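Side-chain contacts in phosphoserine phosphatase (PDB 6HYY), which catalyses the hydrolysis of O-phosphoserine to serine and phosphate as a magnesium-dependent phosphatase of the haloacid dehalogenase-like family: residues Q100-S105 with F165-I170; G152-V157 with G176-E181. One frame throughout, in Å; residues are numbered along the deposited sequence.

Contact 1: residues Q100-S105 with F165-I170; sequences QVFLIS and FHFKKI. With SER (serine), chain E.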
# COMPACT_ATOMS: atom_id res chain seq x y z
N GLN A 100 -7.04 -10.48 10.43
CA GLN A 100 -6.77 -10.66 9.01
C GLN A 100 -6.06 -9.42 8.47
O GLN A 100 -6.55 -8.31 8.63
CB GLN A 100 -8.07 -10.92 8.25
CG GLN A 100 -8.78 -12.19 8.78
CD GLN A 100 -7.90 -13.43 8.69
OE1 GLN A 100 -7.65 -13.92 7.60
NE2 GLN A 100 -7.40 -13.91 9.84
N VAL A 101 -4.87 -9.61 7.88
CA VAL A 101 -4.05 -8.48 7.44
C VAL A 101 -3.99 -8.46 5.92
O VAL A 101 -3.74 -9.48 5.28
CB VAL A 101 -2.65 -8.58 8.06
CG1 VAL A 101 -1.76 -7.42 7.56
CG2 VAL A 101 -2.74 -8.58 9.59
N PHE A 102 -4.20 -7.27 5.34
CA PHE A 102 -4.26 -7.10 3.90
C PHE A 102 -3.30 -6.00 3.50
O PHE A 102 -3.01 -5.11 4.29
CB PHE A 102 -5.68 -6.72 3.40
CG PHE A 102 -6.72 -7.76 3.72
CD1 PHE A 102 -7.36 -7.76 4.94
CD2 PHE A 102 -7.05 -8.73 2.79
CE1 PHE A 102 -8.31 -8.74 5.25
CE2 PHE A 102 -7.98 -9.73 3.09
CZ PHE A 102 -8.62 -9.72 4.32
N LEU A 103 -2.80 -6.09 2.27
CA LEU A 103 -2.01 -5.04 1.66
C LEU A 103 -2.78 -4.47 0.48
O LEU A 103 -3.28 -5.23 -0.36
CB LEU A 103 -0.65 -5.58 1.20
CG LEU A 103 0.28 -6.20 2.24
CD1 LEU A 103 1.64 -6.52 1.58
CD2 LEU A 103 0.47 -5.27 3.42
N ILE A 104 -2.88 -3.14 0.42
CA ILE A 104 -3.58 -2.47 -0.67
C ILE A 104 -2.63 -1.46 -1.29
O ILE A 104 -2.01 -0.66 -0.58
CB ILE A 104 -4.88 -1.77 -0.20
CG1 ILE A 104 -5.75 -2.75 0.58
CG2 ILE A 104 -5.63 -1.22 -1.42
CD1 ILE A 104 -7.00 -2.10 1.17
N SER A 105 -2.51 -1.49 -2.61
CA SER A 105 -1.54 -0.61 -3.25
C SER A 105 -1.98 -0.22 -4.65
O SER A 105 -2.57 -1.02 -5.38
CB SER A 105 -0.18 -1.29 -3.31
OG SER A 105 0.79 -0.37 -3.79
N PHE A 165 -16.31 -11.11 3.44
CA PHE A 165 -15.98 -11.74 4.72
C PHE A 165 -16.80 -11.20 5.89
O PHE A 165 -16.72 -11.77 6.98
CB PHE A 165 -14.49 -11.54 5.04
CG PHE A 165 -13.57 -12.15 4.04
CD1 PHE A 165 -13.39 -13.52 3.98
CD2 PHE A 165 -12.85 -11.34 3.16
CE1 PHE A 165 -12.53 -14.09 3.05
CE2 PHE A 165 -11.97 -11.90 2.22
CZ PHE A 165 -11.81 -13.27 2.17
N HIS A 166 -17.53 -10.10 5.69
CA HIS A 166 -18.38 -9.50 6.72
C HIS A 166 -17.59 -9.12 7.97
O HIS A 166 -18.03 -9.36 9.09
CB HIS A 166 -19.55 -10.42 7.10
CG HIS A 166 -20.55 -10.66 6.00
ND1 HIS A 166 -20.52 -10.03 4.78
CD2 HIS A 166 -21.64 -11.47 5.97
CE1 HIS A 166 -21.53 -10.44 4.04
NE2 HIS A 166 -22.23 -11.31 4.74
N PHE A 167 -16.40 -8.55 7.81
CA PHE A 167 -15.63 -8.18 8.99
C PHE A 167 -16.39 -7.17 9.86
O PHE A 167 -17.03 -6.26 9.34
CB PHE A 167 -14.29 -7.56 8.59
CG PHE A 167 -13.32 -8.52 7.94
CD1 PHE A 167 -12.82 -9.61 8.61
CD2 PHE A 167 -12.88 -8.27 6.64
CE1 PHE A 167 -11.90 -10.47 8.00
CE2 PHE A 167 -11.97 -9.13 6.02
CZ PHE A 167 -11.49 -10.24 6.71
N LYS A 168 -16.25 -7.31 11.19
CA LYS A 168 -16.89 -6.39 12.13
C LYS A 168 -16.22 -5.03 12.16
O LYS A 168 -16.89 -3.99 12.24
CB LYS A 168 -16.92 -6.97 13.54
CG LYS A 168 -17.28 -8.39 13.52
CD LYS A 168 -18.78 -8.33 13.38
CE LYS A 168 -19.32 -9.72 13.35
NZ LYS A 168 -19.07 -10.33 14.62
N LYS A 169 -14.89 -4.99 12.09
CA LYS A 169 -14.18 -3.75 12.33
C LYS A 169 -12.89 -3.79 11.51
O LYS A 169 -11.94 -4.47 11.90
CB LYS A 169 -13.89 -3.56 13.81
CG LYS A 169 -13.20 -2.24 14.12
CD LYS A 169 -13.56 -1.74 15.51
CE LYS A 169 -13.43 -0.23 15.61
NZ LYS A 169 -13.70 0.24 17.00
N ILE A 170 -12.88 -3.07 10.39
CA ILE A 170 -11.72 -2.96 9.51
C ILE A 170 -11.04 -1.62 9.74
O ILE A 170 -11.68 -0.56 9.64
CB ILE A 170 -12.13 -3.11 8.04
CG1 ILE A 170 -12.87 -4.40 7.79
CG2 ILE A 170 -10.89 -3.08 7.13
CD1 ILE A 170 -13.39 -4.48 6.36
N SER E . 1.11 3.59 -4.67
CA SER E . 0.21 2.94 -3.73
C SER E . -1.09 3.72 -3.62
O SER E . -1.51 4.03 -2.51
CB SER E . 0.83 2.83 -2.36
OG SER E . 0.41 1.70 -1.63
OXT SER E . -1.74 4.08 -4.61

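Contact 2: residues G152-V157 with G176-E181; sequences GGKGKV and GATDME. With SER (serine), chain E; PO4 (phosphate ion), chain C.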
# COMPACT_ATOMS: atom_id res chain seq x y z
N GLY A 152 -10.18 6.35 -5.76
CA GLY A 152 -11.03 5.72 -4.77
C GLY A 152 -10.86 4.23 -4.66
O GLY A 152 -11.69 3.58 -4.02
N GLY A 153 -9.82 3.66 -5.27
CA GLY A 153 -9.71 2.21 -5.33
C GLY A 153 -9.54 1.55 -3.98
O GLY A 153 -9.99 0.41 -3.78
N LYS A 154 -8.89 2.22 -3.02
CA LYS A 154 -8.70 1.59 -1.72
C LYS A 154 -10.03 1.38 -1.01
O LYS A 154 -10.25 0.34 -0.39
CB LYS A 154 -7.76 2.43 -0.86
CG LYS A 154 -6.31 2.31 -1.32
CD LYS A 154 -5.39 3.25 -0.58
CE LYS A 154 -3.96 3.07 -1.06
NZ LYS A 154 -3.12 4.27 -0.73
N GLY A 155 -10.94 2.35 -1.12
CA GLY A 155 -12.25 2.18 -0.53
C GLY A 155 -13.04 1.08 -1.22
O GLY A 155 -13.77 0.32 -0.57
N LYS A 156 -12.87 0.95 -2.54
CA LYS A 156 -13.53 -0.13 -3.27
C LYS A 156 -13.03 -1.49 -2.79
O LYS A 156 -13.82 -2.44 -2.68
CB LYS A 156 -13.31 0.03 -4.77
CG LYS A 156 -13.91 1.30 -5.35
CD LYS A 156 -13.77 1.31 -6.87
CE LYS A 156 -14.25 2.64 -7.46
NZ LYS A 156 -13.12 3.58 -7.73
N VAL A 157 -11.73 -1.61 -2.54
CA VAL A 157 -11.20 -2.87 -2.01
C VAL A 157 -11.83 -3.19 -0.67
O VAL A 157 -12.26 -4.32 -0.41
CB VAL A 157 -9.66 -2.80 -1.91
CG1 VAL A 157 -9.13 -4.02 -1.13
CG2 VAL A 157 -9.05 -2.74 -3.30
N GLY A 176 -1.20 8.61 3.44
CA GLY A 176 -1.64 9.60 2.49
C GLY A 176 -3.13 9.91 2.57
O GLY A 176 -3.90 9.21 3.24
N ALA A 177 -3.53 10.96 1.86
CA ALA A 177 -4.93 11.35 1.87
C ALA A 177 -5.83 10.27 1.27
O ALA A 177 -6.96 10.09 1.74
CB ALA A 177 -5.10 12.69 1.13
N THR A 178 -5.34 9.54 0.26
CA THR A 178 -6.16 8.46 -0.30
C THR A 178 -6.42 7.36 0.72
O THR A 178 -7.45 6.69 0.65
CB THR A 178 -5.52 7.88 -1.56
OG1 THR A 178 -4.29 7.21 -1.24
CG2 THR A 178 -5.28 8.98 -2.59
N ASP A 179 -5.51 7.16 1.67
CA ASP A 179 -5.76 6.22 2.76
C ASP A 179 -6.81 6.76 3.73
O ASP A 179 -7.74 6.05 4.13
CB ASP A 179 -4.44 5.92 3.48
CG ASP A 179 -3.38 5.48 2.52
OD1 ASP A 179 -3.60 4.46 1.86
OD2 ASP A 179 -2.34 6.16 2.40
N MET A 180 -6.66 8.03 4.12
CA MET A 180 -7.64 8.66 4.99
C MET A 180 -9.03 8.62 4.38
O MET A 180 -10.02 8.41 5.09
CB MET A 180 -7.22 10.11 5.28
CG MET A 180 -7.93 10.73 6.46
SD MET A 180 -7.08 12.27 6.90
CE MET A 180 -7.08 13.09 5.32
N GLU A 181 -9.12 8.80 3.06
CA GLU A 181 -10.41 8.82 2.37
C GLU A 181 -11.00 7.43 2.17
O GLU A 181 -12.12 7.33 1.66
CB GLU A 181 -10.25 9.54 1.03
CG GLU A 181 -10.00 11.03 1.20
CD GLU A 181 -9.62 11.74 -0.09
OE1 GLU A 181 -9.63 11.09 -1.16
OE2 GLU A 181 -9.29 12.94 -0.02
N SER E . 1.11 3.59 -4.67
CA SER E . 0.21 2.94 -3.73
C SER E . -1.09 3.72 -3.62
O SER E . -1.51 4.03 -2.51
CB SER E . 0.83 2.83 -2.36
OG SER E . 0.41 1.70 -1.63
OXT SER E . -1.74 4.08 -4.61
P PO4 C . -1.62 9.58 -1.66
O1 PO4 C . -0.69 8.43 -1.91
O2 PO4 C . -2.61 9.21 -0.59
O3 PO4 C . -0.82 10.79 -1.23
O4 PO4 C . -2.34 9.95 -2.94

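Contact 1: residues Q100-S105 with F165-I170
Gln100 opens the strand 100-105 across from the loop that carries Phe167, and the backbones stay well apart, the nearest CA atoms, those of Gln100 and Ile170, lying 9.2 Å from each other without any hydrogen bond across. Three side chains bridge this gap. The ring of Phe167 comes from the loop between helix 153-165 and strand 170-174, and the ring of Phe102 extends from the strand in the opposite direction to meet it. They touch through their outer atoms, Phe102 CE1 lying 3.8 Å from Phe167 CE2, and CZ of each ring joins in at a similar spacing. With centroids 5.8 Å apart and planes inclined at 69°, the rings meet obliquely.

Gln100 crosses Phe167 at about a right angle and touches it with its aliphatic part: CG comes to 3.6 Å from Phe167 CE1, and CB lies beside CZ of the same ring. The side chain then bends at its second torsion (chi2 -58°), which carries the amide away from the ring, and NE2 bonds instead to the carbonyl of Asn98. CB of Phe165, in the same segment, sits 3.6 Å above one face of the Phe167 ring, toward its rim. Phe167 also rests on Asp11 and Ala12, and Phe102 on Leu161 of helix 153-165.

At the far end of the strand, Ser105 OG is hydrogen-bonded to OG of the bound serine at 3.0 Å and receives the backbone N-H of Gly107. The arrangement belongs to the Rossmann-like core of the haloacid dehalogenase family: two aromatic rings and the aliphatic part of a glutamine pack at the start of a parallel strand, while its C-terminal end reaches the pocket that holds the bound serine.

Contact 2: residues G152-V157 with G176-E181
Lys154 reaches from helix 153-165 toward helix 177-180 and crosses both Asp179 and Thr178 at a slant. Its chain is extended beyond CG (chi2 174°, chi3 179°), delivering NZ to a cluster of oxygens. The salt bridge to Asp179 is short, with NZ 2.6 Å from OD1, which it meets on the syn side but 35° out of the carboxylate plane. The other oxygen, OD2, accepts a hydrogen bond from the backbone N of Gly176 at 2.9 Å through its anti lone pair, helping to fix the carboxylate's rotation.

Thr178 OG1 takes a longer bond from Lys154 NZ, at 3.2 Å, and donates to O2 of the phosphate ion at 2.7 Å. The backbone N of Thr178 bonds to the same O2. Lys154 NZ also approaches the carboxylate O of the bound serine, at a distance too short to be taken at face value, and pairs with Asp16, a magnesium ligand. With an alanine at Lys154 the ammonium is gone, which is likely to leave the Asp179 carboxylate without this counter-charge and Thr178 OG1 without this donor.

Lys154 packs against Met172 of strand 170-174, while Asp179 lies against Met172 and Phe189 of strand 188-192, setting the contact beside the central parallel strands.

Overall arrangement
The two contacts involve some of the same elements but differ in burial and chemistry. Contact 1 is partly buried and apolar, joining the start of strand 100-105 to the loop that follows helix 153-165; contact 2 is buried and charged, joining the first turn of that helix to helix 177-180. Their centres lie about 13 Å apart, yet they meet directly, Ile104 CG2 packing 3.6 Å from Lys154 CG and Ile104 CD1 against Val157 CG1. The bound serine also links them, touched by Ser105 of one and Lys154 of the other. Polar groups thus gather where the strand and helix approach the ligand, whereas aromatic packing dominates toward their opposite ends.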